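Local coordinates for tudor and KH domain-containing protein homolog (Bombyx mori, PDB 5VQH) that takes part in primary piRNA biogenesis, using its extended Tudor domain to bind symmetrically dimethylated arginines of the Piwi proteins Siwi and Ago3, at residues R98-V111 and D118-L130. Residues are numbered along the deposited sequence; the frame is centred on the assembly and turned at random.
Sequences RPNEFDSSQQVADV and DSEYVATHELCEL. With 2MR (n3, n4-dimethylarginine), chain C.
Tyr121 and Arg98 illustrate how an aromatic residue on an edge strand can gather its neighbours on one face of a hairpin. From the backbone outward, Tyr121 CB packs against Val108 CG2 at 3.6 Å. With chi1 at -75°, CG stands beside the backbone N and the ring runs out over the neighbouring strand, where CD1 and CE1 lean obliquely on Asp110, CE1 3.7 Å from Asp110 CB. Over one face comes the guanidinium of Arg98, its plane tilted 28° from that of the ring in a cation-pi stack; Arg98 NH1 sits 3.5 Å from Tyr121 CZ, toward the ring's rim. At the tip, Tyr121 OH and Arg98 NH1 share a water, though its bond to NH1 is weak.

Beneath this face, strands 108-113 and 119-123 run antiparallel, with Ala109 and Val122 exchanging backbone bonds in both directions. The pairing carries on into the start of the 3-10 segment 124-126, where Thr124 N donates almost straight (175°) to Gln107 O at 3.0 Å. On the reverse face, Ala109 CB meets Leu127 CD1 at 4.2 Å and Val111 packs on Val122, while Glu120, on the same side, reaches out to a salt bridge with Arg84. Asp110 OD2 is taken by His95 of the adjoining strand, while a water bridges its OD1 to Ser119 OG.

Just before strand 119-123, Asp118 OD2 accepts from NH2 of the dimethylarginine at 3.0 Å. Such a hairpin in an antiparallel sheet, whose connecting end supplies Tyr113 and Asp118 to the methylarginine pocket, is characteristic of the Tudor fold.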
ATOM      1  N   ARG A  98       9.158 -16.741   7.077  1.00 37.64           N
ATOM      2  CA  ARG A  98      10.528 -16.979   7.478  1.00 44.11           C
ATOM      3  C   ARG A  98      10.603 -17.631   8.885  1.00 46.04           C
ATOM      4  O   ARG A  98       9.746 -17.421   9.758  1.00 43.32           O
ATOM      5  CB  ARG A  98      11.358 -15.682   7.346  1.00 48.67           C
ATOM      6  CG  ARG A  98      11.242 -14.766   8.529  1.00 51.20           C
ATOM      7  CD  ARG A  98      12.377 -13.751   8.710  1.00 61.02           C
ATOM      8  NE  ARG A  98      12.085 -13.013   9.966  1.00 67.83           N
ATOM      9  CZ  ARG A  98      12.242 -11.701  10.205  1.00 64.96           C
ATOM     10  NH1 ARG A  98      12.755 -10.858   9.297  1.00 59.35           N
ATOM     11  NH2 ARG A  98      11.872 -11.228  11.398  1.00 62.18           N
ATOM     12  N   PRO A  99      11.629 -18.453   9.109  1.00 44.56           N
ATOM     13  CA  PRO A  99      11.742 -19.139  10.392  1.00 43.17           C
ATOM     14  C   PRO A  99      12.139 -18.195  11.491  1.00 39.42           C
ATOM     15  O   PRO A  99      12.635 -17.111  11.221  1.00 40.79           O
ATOM     16  CB  PRO A  99      12.907 -20.092  10.159  1.00 42.32           C
ATOM     17  CG  PRO A  99      13.769 -19.347   9.196  1.00 42.40           C
ATOM     18  CD  PRO A  99      12.816 -18.665   8.266  1.00 42.19           C
ATOM     19  N   ASN A 100      11.902 -18.626  12.724  1.00 42.07           N
ATOM     20  CA  ASN A 100      12.522 -18.042  13.913  1.00 42.20           C
ATOM     21  C   ASN A 100      13.330 -19.148  14.620  1.00 41.75           C
ATOM     22  O   ASN A 100      12.754 -20.094  15.163  1.00 40.54           O
ATOM     23  CB  ASN A 100      11.469 -17.437  14.865  1.00 41.88           C
ATOM     24  CG  ASN A 100      12.096 -16.831  16.136  1.00 43.94           C
ATOM     25  OD1 ASN A 100      13.238 -17.118  16.464  1.00 44.57           O
ATOM     26  ND2 ASN A 100      11.342 -16.008  16.858  1.00 44.88           N
ATOM     27  N   GLU A 101      14.655 -19.017  14.622  1.00 41.87           N
ATOM     28  CA  GLU A 101      15.526 -20.043  15.187  1.00 44.83           C
ATOM     29  C   GLU A 101      15.595 -20.070  16.705  1.00 44.12           C
ATOM     30  O   GLU A 101      16.237 -20.961  17.260  1.00 44.90           O
ATOM     31  CB  GLU A 101      16.940 -19.948  14.609  1.00 51.46           C
ATOM     32  CG  GLU A 101      17.741 -18.701  14.990  1.00 62.46           C
ATOM     33  CD  GLU A 101      19.195 -18.741  14.493  1.00 68.59           C
ATOM     34  OE1 GLU A 101      19.642 -19.836  14.046  1.00 65.69           O
ATOM     35  OE2 GLU A 101      19.883 -17.683  14.569  1.00 62.50           O
ATOM     36  N   PHE A 102      14.971 -19.101  17.376  1.00 42.83           N
ATOM     37  CA  PHE A 102      14.952 -19.064  18.843  1.00 41.24           C
ATOM     38  C   PHE A 102      13.594 -19.442  19.381  1.00 40.30           C
ATOM     39  O   PHE A 102      13.429 -19.678  20.580  1.00 40.23           O
ATOM     40  CB  PHE A 102      15.353 -17.678  19.325  1.00 42.60           C
ATOM     41  CG  PHE A 102      16.754 -17.307  18.955  1.00 42.56           C
ATOM     42  CD1 PHE A 102      17.825 -17.802  19.681  1.00 42.53           C
ATOM     43  CD2 PHE A 102      17.005 -16.487  17.870  1.00 42.64           C
ATOM     44  CE1 PHE A 102      19.127 -17.477  19.341  1.00 43.33           C
ATOM     45  CE2 PHE A 102      18.300 -16.136  17.537  1.00 41.08           C
ATOM     46  CZ  PHE A 102      19.364 -16.632  18.263  1.00 42.55           C
ATOM     47  N   ASP A 103      12.623 -19.538  18.485  1.00 39.12           N
ATOM     48  CA  ASP A 103      11.315 -20.031  18.861  1.00 41.17           C
ATOM     49  C   ASP A 103      10.696 -20.884  17.750  1.00 42.08           C
ATOM     50  O   ASP A 103      10.326 -20.359  16.685  1.00 41.89           O
ATOM     51  CB  ASP A 103      10.417 -18.833  19.150  1.00 41.74           C
ATOM     52  CG  ASP A 103       9.151 -19.218  19.876  1.00 46.00           C
ATOM     53  OD1 ASP A 103       8.906 -20.432  20.102  1.00 44.80           O
ATOM     54  OD2 ASP A 103       8.395 -18.295  20.220  1.00 54.06           O
ATOM     55  N   SER A 104      10.552 -22.187  17.988  1.00 42.02           N
ATOM     56  CA  SER A 104      10.147 -23.106  16.919  1.00 40.65           C
ATOM     57  C   SER A 104       8.638 -23.092  16.706  1.00 43.36           C
ATOM     58  O   SER A 104       8.140 -23.441  15.618  1.00 41.03           O
ATOM     59  CB  SER A 104      10.698 -24.526  17.153  1.00 43.68           C
ATOM     60  OG  SER A 104      10.290 -25.121  18.388  1.00 44.04           O
ATOM     61  N   SER A 105       7.916 -22.638  17.729  1.00 46.49           N
ATOM     62  CA  SER A 105       6.459 -22.471  17.650  1.00 49.84           C
ATOM     63  C   SER A 105       6.022 -21.297  16.786  1.00 56.00           C
ATOM     64  O   SER A 105       4.811 -21.044  16.658  1.00 62.10           O
ATOM     65  CB  SER A 105       5.913 -22.201  19.043  1.00 49.82           C
ATOM     66  OG  SER A 105       6.401 -20.946  19.495  1.00 54.09           O
ATOM     67  N   GLN A 106       6.987 -20.552  16.239  1.00 59.93           N
ATOM     68  CA  GLN A 106       6.693 -19.286  15.578  1.00 62.40           C
ATOM     69  C   GLN A 106       7.454 -19.067  14.314  1.00 54.11           C
ATOM     70  O   GLN A 106       8.565 -18.555  14.325  1.00 60.64           O
ATOM     71  CB  GLN A 106       7.003 -18.100  16.494  1.00 63.92           C
ATOM     72  CG  GLN A 106       5.995 -17.934  17.606  1.00 70.07           C
ATOM     73  CD  GLN A 106       5.629 -16.490  17.838  1.00 68.09           C
ATOM     74  OE1 GLN A 106       6.429 -15.592  17.595  1.00 68.43           O
ATOM     75  NE2 GLN A 106       4.416 -16.259  18.315  1.00 69.48           N
ATOM     76  N   GLN A 107       6.833 -19.415  13.210  1.00 47.53           N
ATOM     77  CA  GLN A 107       7.223 -18.812  11.977  1.00 40.45           C
ATOM     78  C   GLN A 107       6.626 -17.434  11.963  1.00 37.34           C
ATOM     79  O   GLN A 107       5.645 -17.139  12.663  1.00 35.60           O
ATOM     80  CB  GLN A 107       6.721 -19.575  10.791  1.00 41.07           C
ATOM     81  CG  GLN A 107       7.559 -20.759  10.445  1.00 45.38           C
ATOM     82  CD  GLN A 107       6.967 -22.021  10.959  1.00 48.29           C
ATOM     83  OE1 GLN A 107       5.955 -22.500  10.441  1.00 52.42           O
ATOM     84  NE2 GLN A 107       7.591 -22.584  11.980  1.00 53.36           N
ATOM     85  N   VAL A 108       7.233 -16.590  11.155  1.00 33.53           N
ATOM     86  CA  VAL A 108       6.805 -15.229  11.033  1.00 35.12           C
ATOM     87  C   VAL A 108       6.516 -14.987   9.547  1.00 35.55           C
ATOM     88  O   VAL A 108       7.248 -15.454   8.644  1.00 35.13           O
ATOM     89  CB  VAL A 108       7.830 -14.264  11.665  1.00 38.53           C
ATOM     90  CG1 VAL A 108       9.196 -14.419  11.055  1.00 40.33           C
ATOM     91  CG2 VAL A 108       7.385 -12.829  11.505  1.00 41.49           C
ATOM     92  N   ALA A 109       5.396 -14.322   9.286  1.00 31.97           N
ATOM     93  CA  ALA A 109       4.965 -14.089   7.908  1.00 29.95           C
ATOM     94  C   ALA A 109       5.155 -12.623   7.545  1.00 28.54           C
ATOM     95  O   ALA A 109       4.839 -11.747   8.332  1.00 28.41           O
ATOM     96  CB  ALA A 109       3.527 -14.474   7.756  1.00 28.80           C
ATOM     97  N   ASP A 110       5.710 -12.374   6.379  1.00 26.25           N
ATOM     98  CA  ASP A 110       5.830 -11.052   5.866  1.00 26.80           C
ATOM     99  C   ASP A 110       4.497 -10.849   5.199  1.00 29.17           C
ATOM    100  O   ASP A 110       4.231 -11.514   4.205  1.00 33.03           O
ATOM    101  CB  ASP A 110       6.967 -11.012   4.848  1.00 28.39           C
ATOM    102  CG  ASP A 110       7.062  -9.698   4.110  1.00 30.86           C
ATOM    103  OD1 ASP A 110       6.326  -8.761   4.466  1.00 30.07           O
ATOM    104  OD2 ASP A 110       7.869  -9.628   3.145  1.00 34.35           O
ATOM    105  N   VAL A 111       3.660  -9.956   5.738  1.00 29.06           N
ATOM    106  CA  VAL A 111       2.323  -9.661   5.168  1.00 28.27           C
ATOM    107  C   VAL A 111       2.162  -8.261   4.578  1.00 26.17           C
ATOM    108  O   VAL A 111       2.705  -7.288   5.074  1.00 27.29           O
ATOM    109  CB  VAL A 111       1.197  -9.899   6.177  1.00 29.75           C
ATOM    110  CG1 VAL A 111       1.297 -11.310   6.737  1.00 33.06           C
ATOM    111  CG2 VAL A 111       1.213  -8.903   7.305  1.00 29.74           C
ATOM    112  N   ASP A 118       1.310  -1.047   3.191  1.00 27.82           N
ATOM    113  CA  ASP A 118       2.445  -1.360   4.019  1.00 30.86           C
ATOM    114  C   ASP A 118       2.575  -2.844   4.307  1.00 30.92           C
ATOM    115  O   ASP A 118       1.648  -3.634   4.102  1.00 32.77           O
ATOM    116  CB  ASP A 118       2.440  -0.552   5.312  1.00 36.25           C
ATOM    117  CG  ASP A 118       1.112  -0.574   6.059  1.00 38.58           C
ATOM    118  OD1 ASP A 118       1.163  -0.303   7.262  1.00 45.56           O
ATOM    119  OD2 ASP A 118       0.042  -0.807   5.489  1.00 35.92           O
ATOM    120  N   SER A 119       3.769  -3.210   4.750  1.00 31.18           N
ATOM    121  CA  SER A 119       4.162  -4.586   4.987  1.00 30.17           C
ATOM    122  C   SER A 119       4.783  -4.692   6.381  1.00 31.05           C
ATOM    123  O   SER A 119       5.633  -3.889   6.720  1.00 30.50           O
ATOM    124  CB  SER A 119       5.178  -5.004   3.935  1.00 29.84           C
ATOM    125  OG  SER A 119       4.543  -5.603   2.835  1.00 28.82           O
ATOM    126  N   GLU A 120       4.344  -5.673   7.164  1.00 32.31           N
ATOM    127  CA  GLU A 120       4.892  -5.982   8.471  1.00 33.74           C
ATOM    128  C   GLU A 120       5.091  -7.497   8.613  1.00 36.27           C
ATOM    129  O   GLU A 120       4.495  -8.284   7.895  1.00 35.91           O
ATOM    130  CB  GLU A 120       3.939  -5.540   9.591  1.00 37.96           C
ATOM    131  CG  GLU A 120       3.648  -4.049   9.704  1.00 41.62           C
ATOM    132  CD  GLU A 120       4.858  -3.217  10.154  1.00 44.57           C
ATOM    133  OE1 GLU A 120       5.626  -3.686  11.057  1.00 40.93           O
ATOM    134  OE2 GLU A 120       5.014  -2.089   9.591  1.00 44.00           O
ATOM    135  N   TYR A 121       5.929  -7.881   9.565  1.00 34.61           N
ATOM    136  CA  TYR A 121       6.231  -9.262   9.865  1.00 34.11           C
ATOM    137  C   TYR A 121       5.337  -9.600  11.035  1.00 32.30           C
ATOM    138  O   TYR A 121       5.414  -8.945  12.065  1.00 29.82           O
ATOM    139  CB  TYR A 121       7.692  -9.412  10.296  1.00 35.39           C
ATOM    140  CG  TYR A 121       8.701  -9.326   9.175  1.00 34.07           C
ATOM    141  CD1 TYR A 121       8.760 -10.316   8.212  1.00 35.40           C
ATOM    142  CD2 TYR A 121       9.607  -8.271   9.105  1.00 36.31           C
ATOM    143  CE1 TYR A 121       9.676 -10.259   7.194  1.00 37.38           C
ATOM    144  CE2 TYR A 121      10.536  -8.193   8.089  1.00 36.45           C
ATOM    145  CZ  TYR A 121      10.559  -9.187   7.137  1.00 40.81           C
ATOM    146  OH  TYR A 121      11.480  -9.146   6.111  1.00 48.77           O
ATOM    147  N   VAL A 122       4.469 -10.585  10.851  1.00 31.43           N
ATOM    148  CA  VAL A 122       3.512 -10.987  11.859  1.00 32.79           C
ATOM    149  C   VAL A 122       3.738 -12.459  12.107  1.00 33.35           C
ATOM    150  O   VAL A 122       4.011 -13.228  11.189  1.00 35.46           O
ATOM    151  CB  VAL A 122       2.068 -10.743  11.367  1.00 34.94           C
ATOM    152  CG1 VAL A 122       1.041 -11.522  12.183  1.00 37.13           C
ATOM    153  CG2 VAL A 122       1.745  -9.258  11.427  1.00 34.63           C
ATOM    154  N   ALA A 123       3.650 -12.849  13.359  1.00 33.18           N
ATOM    155  CA  ALA A 123       3.799 -14.234  13.728  1.00 34.07           C
ATOM    156  C   ALA A 123       2.625 -14.944  13.116  1.00 32.44           C
ATOM    157  O   ALA A 123       1.512 -14.436  13.166  1.00 36.71           O
ATOM    158  CB  ALA A 123       3.755 -14.373  15.235  1.00 34.27           C
ATOM    159  N   THR A 124       2.857 -16.104  12.538  1.00 27.76           N
ATOM    160  CA  THR A 124       1.775 -16.800  11.907  1.00 29.20           C
ATOM    161  C   THR A 124       0.724 -17.244  12.897  1.00 33.49           C
ATOM    162  O   THR A 124      -0.414 -17.476  12.519  1.00 36.80           O
ATOM    163  CB  THR A 124       2.248 -18.020  11.109  1.00 27.05           C
ATOM    164  OG1 THR A 124       2.882 -18.928  11.975  1.00 24.35           O
ATOM    165  CG2 THR A 124       3.228 -17.617  10.004  1.00 25.68           C
ATOM    166  N   HIS A 125       1.084 -17.320  14.169  1.00 40.95           N
ATOM    167  CA  HIS A 125       0.154 -17.752  15.217  1.00 44.51           C
ATOM    168  C   HIS A 125      -1.083 -16.853  15.302  1.00 45.18           C
ATOM    169  O   HIS A 125      -2.165 -17.312  15.653  1.00 50.84           O
ATOM    170  CB  HIS A 125       0.884 -17.784  16.568  1.00 48.94           C
ATOM    171  CG  HIS A 125      -0.007 -18.112  17.716  1.00 60.40           C
ATOM    172  ND1 HIS A 125      -0.594 -17.142  18.509  1.00 66.44           N
ATOM    173  CD2 HIS A 125      -0.443 -19.305  18.193  1.00 65.54           C
ATOM    174  CE1 HIS A 125      -1.340 -17.726  19.434  1.00 65.16           C
ATOM    175  NE2 HIS A 125      -1.267 -19.037  19.264  1.00 64.43           N
ATOM    176  N   GLU A 126      -0.939 -15.574  14.987  1.00 42.47           N
ATOM    177  CA  GLU A 126      -2.011 -14.633  15.236  1.00 44.58           C
ATOM    178  C   GLU A 126      -2.790 -14.255  13.972  1.00 43.80           C
ATOM    179  O   GLU A 126      -3.640 -13.382  14.029  1.00 52.14           O
ATOM    180  CB  GLU A 126      -1.461 -13.383  15.941  1.00 49.89           C
ATOM    181  CG  GLU A 126      -0.449 -12.557  15.135  1.00 52.41           C
ATOM    182  CD  GLU A 126       0.180 -11.453  15.964  1.00 55.05           C
ATOM    183  OE1 GLU A 126      -0.569 -10.535  16.374  1.00 58.91           O
ATOM    184  OE2 GLU A 126       1.422 -11.513  16.203  1.00 55.25           O
ATOM    185  N   LEU A 127      -2.513 -14.900  12.844  1.00 37.09           N
ATOM    186  CA  LEU A 127      -3.345 -14.738  11.636  1.00 33.90           C
ATOM    187  C   LEU A 127      -4.611 -15.620  11.714  1.00 33.93           C
ATOM    188  O   LEU A 127      -4.622 -16.659  12.405  1.00 32.87           O
ATOM    189  CB  LEU A 127      -2.554 -15.094  10.365  1.00 32.86           C
ATOM    190  CG  LEU A 127      -1.182 -14.436  10.160  1.00 31.63           C
ATOM    191  CD1 LEU A 127      -0.442 -15.093   9.002  1.00 31.39           C
ATOM    192  CD2 LEU A 127      -1.350 -12.957   9.921  1.00 29.87           C
ATOM    193  N   CYS A 128      -5.668 -15.198  11.019  1.00 32.08           N
ATOM    194  CA  CYS A 128      -6.903 -15.941  10.989  1.00 32.47           C
ATOM    195  C   CYS A 128      -7.350 -16.108   9.574  1.00 33.45           C
ATOM    196  O   CYS A 128      -6.925 -15.357   8.708  1.00 31.41           O
ATOM    197  CB  CYS A 128      -7.985 -15.194  11.747  1.00 33.46           C
ATOM    198  SG  CYS A 128      -7.787 -15.275  13.522  1.00 36.39           S
ATOM    199  N   GLU A 129      -8.214 -17.088   9.328  1.00 35.42           N
ATOM    200  CA  GLU A 129      -8.799 -17.212   8.020  1.00 39.82           C
ATOM    201  C   GLU A 129      -9.728 -16.014   7.810  1.00 37.57           C
ATOM    202  O   GLU A 129     -10.499 -15.632   8.699  1.00 32.83           O
ATOM    203  CB  GLU A 129      -9.599 -18.504   7.875  1.00 47.62           C
ATOM    204  CG  GLU A 129     -10.234 -18.683   6.478  1.00 58.27           C
ATOM    205  CD  GLU A 129     -11.771 -18.825   6.478  1.00 65.35           C
ATOM    206  OE1 GLU A 129     -12.359 -19.199   7.523  1.00 70.73           O
ATOM    207  OE2 GLU A 129     -12.402 -18.576   5.420  1.00 59.22           O
ATOM    208  N   LEU A 130      -9.641 -15.438   6.622  1.00 34.99           N
ATOM    209  CA  LEU A 130     -10.552 -14.378   6.210  1.00 34.73           C
ATOM    210  C   LEU A 130     -11.896 -14.952   5.700  1.00 34.06           C
ATOM    211  O   LEU A 130     -11.943 -15.635   4.707  1.00 32.09           O
ATOM    212  CB  LEU A 130      -9.897 -13.483   5.139  1.00 30.32           C
ATOM    213  CG  LEU A 130     -10.699 -12.227   4.773  1.00 29.97           C
ATOM    214  CD1 LEU A 130     -10.874 -11.271   5.965  1.00 28.85           C
ATOM    215  CD2 LEU A 130     -10.106 -11.493   3.589  1.00 27.95           C
TER
HETATM  216  N   2MR C 501      -5.002   4.838  11.923  1.00 78.06           N
HETATM  217  CA  2MR C 501      -4.273   3.636  12.369  1.00 77.09           C
HETATM  218  CB  2MR C 501      -3.829   2.840  11.147  1.00 68.19           C
HETATM  219  CG  2MR C 501      -4.945   2.633  10.125  1.00 60.15           C
HETATM  220  CD  2MR C 501      -4.574   1.401   9.321  1.00 50.43           C
HETATM  221  NE  2MR C 501      -3.367   1.666   8.578  1.00 43.78           N
HETATM  222  CZ  2MR C 501      -2.708   0.689   7.996  1.00 42.11           C
HETATM  223  NH1 2MR C 501      -3.135  -0.479   8.135  1.00 39.95           N
HETATM  224  CQ1 2MR C 501      -2.549  -1.671   7.561  1.00 41.64           C
HETATM  225  NH2 2MR C 501      -1.606   0.930   7.285  1.00 44.60           N
HETATM  226  CQ2 2MR C 501      -1.035   2.256   7.103  1.00 41.09           C
HETATM  227  C   2MR C 501      -3.048   3.887  13.238  1.00 79.86           C
HETATM  228  O   2MR C 501      -2.201   3.001  13.461  1.00 72.29           O
HETATM  229  OXT 2MR C 501      -2.848   4.983  13.772  1.00 89.55           O
HETATM  230  O   HOH W   1      14.038  -8.329   7.948  1.00 40.82           O
HETATM  231  O   HOH W   2       3.542 -21.334  11.131  1.00 34.65           O
HETATM  232  O   HOH W   3       4.889  -8.139   2.252  1.00 42.95           O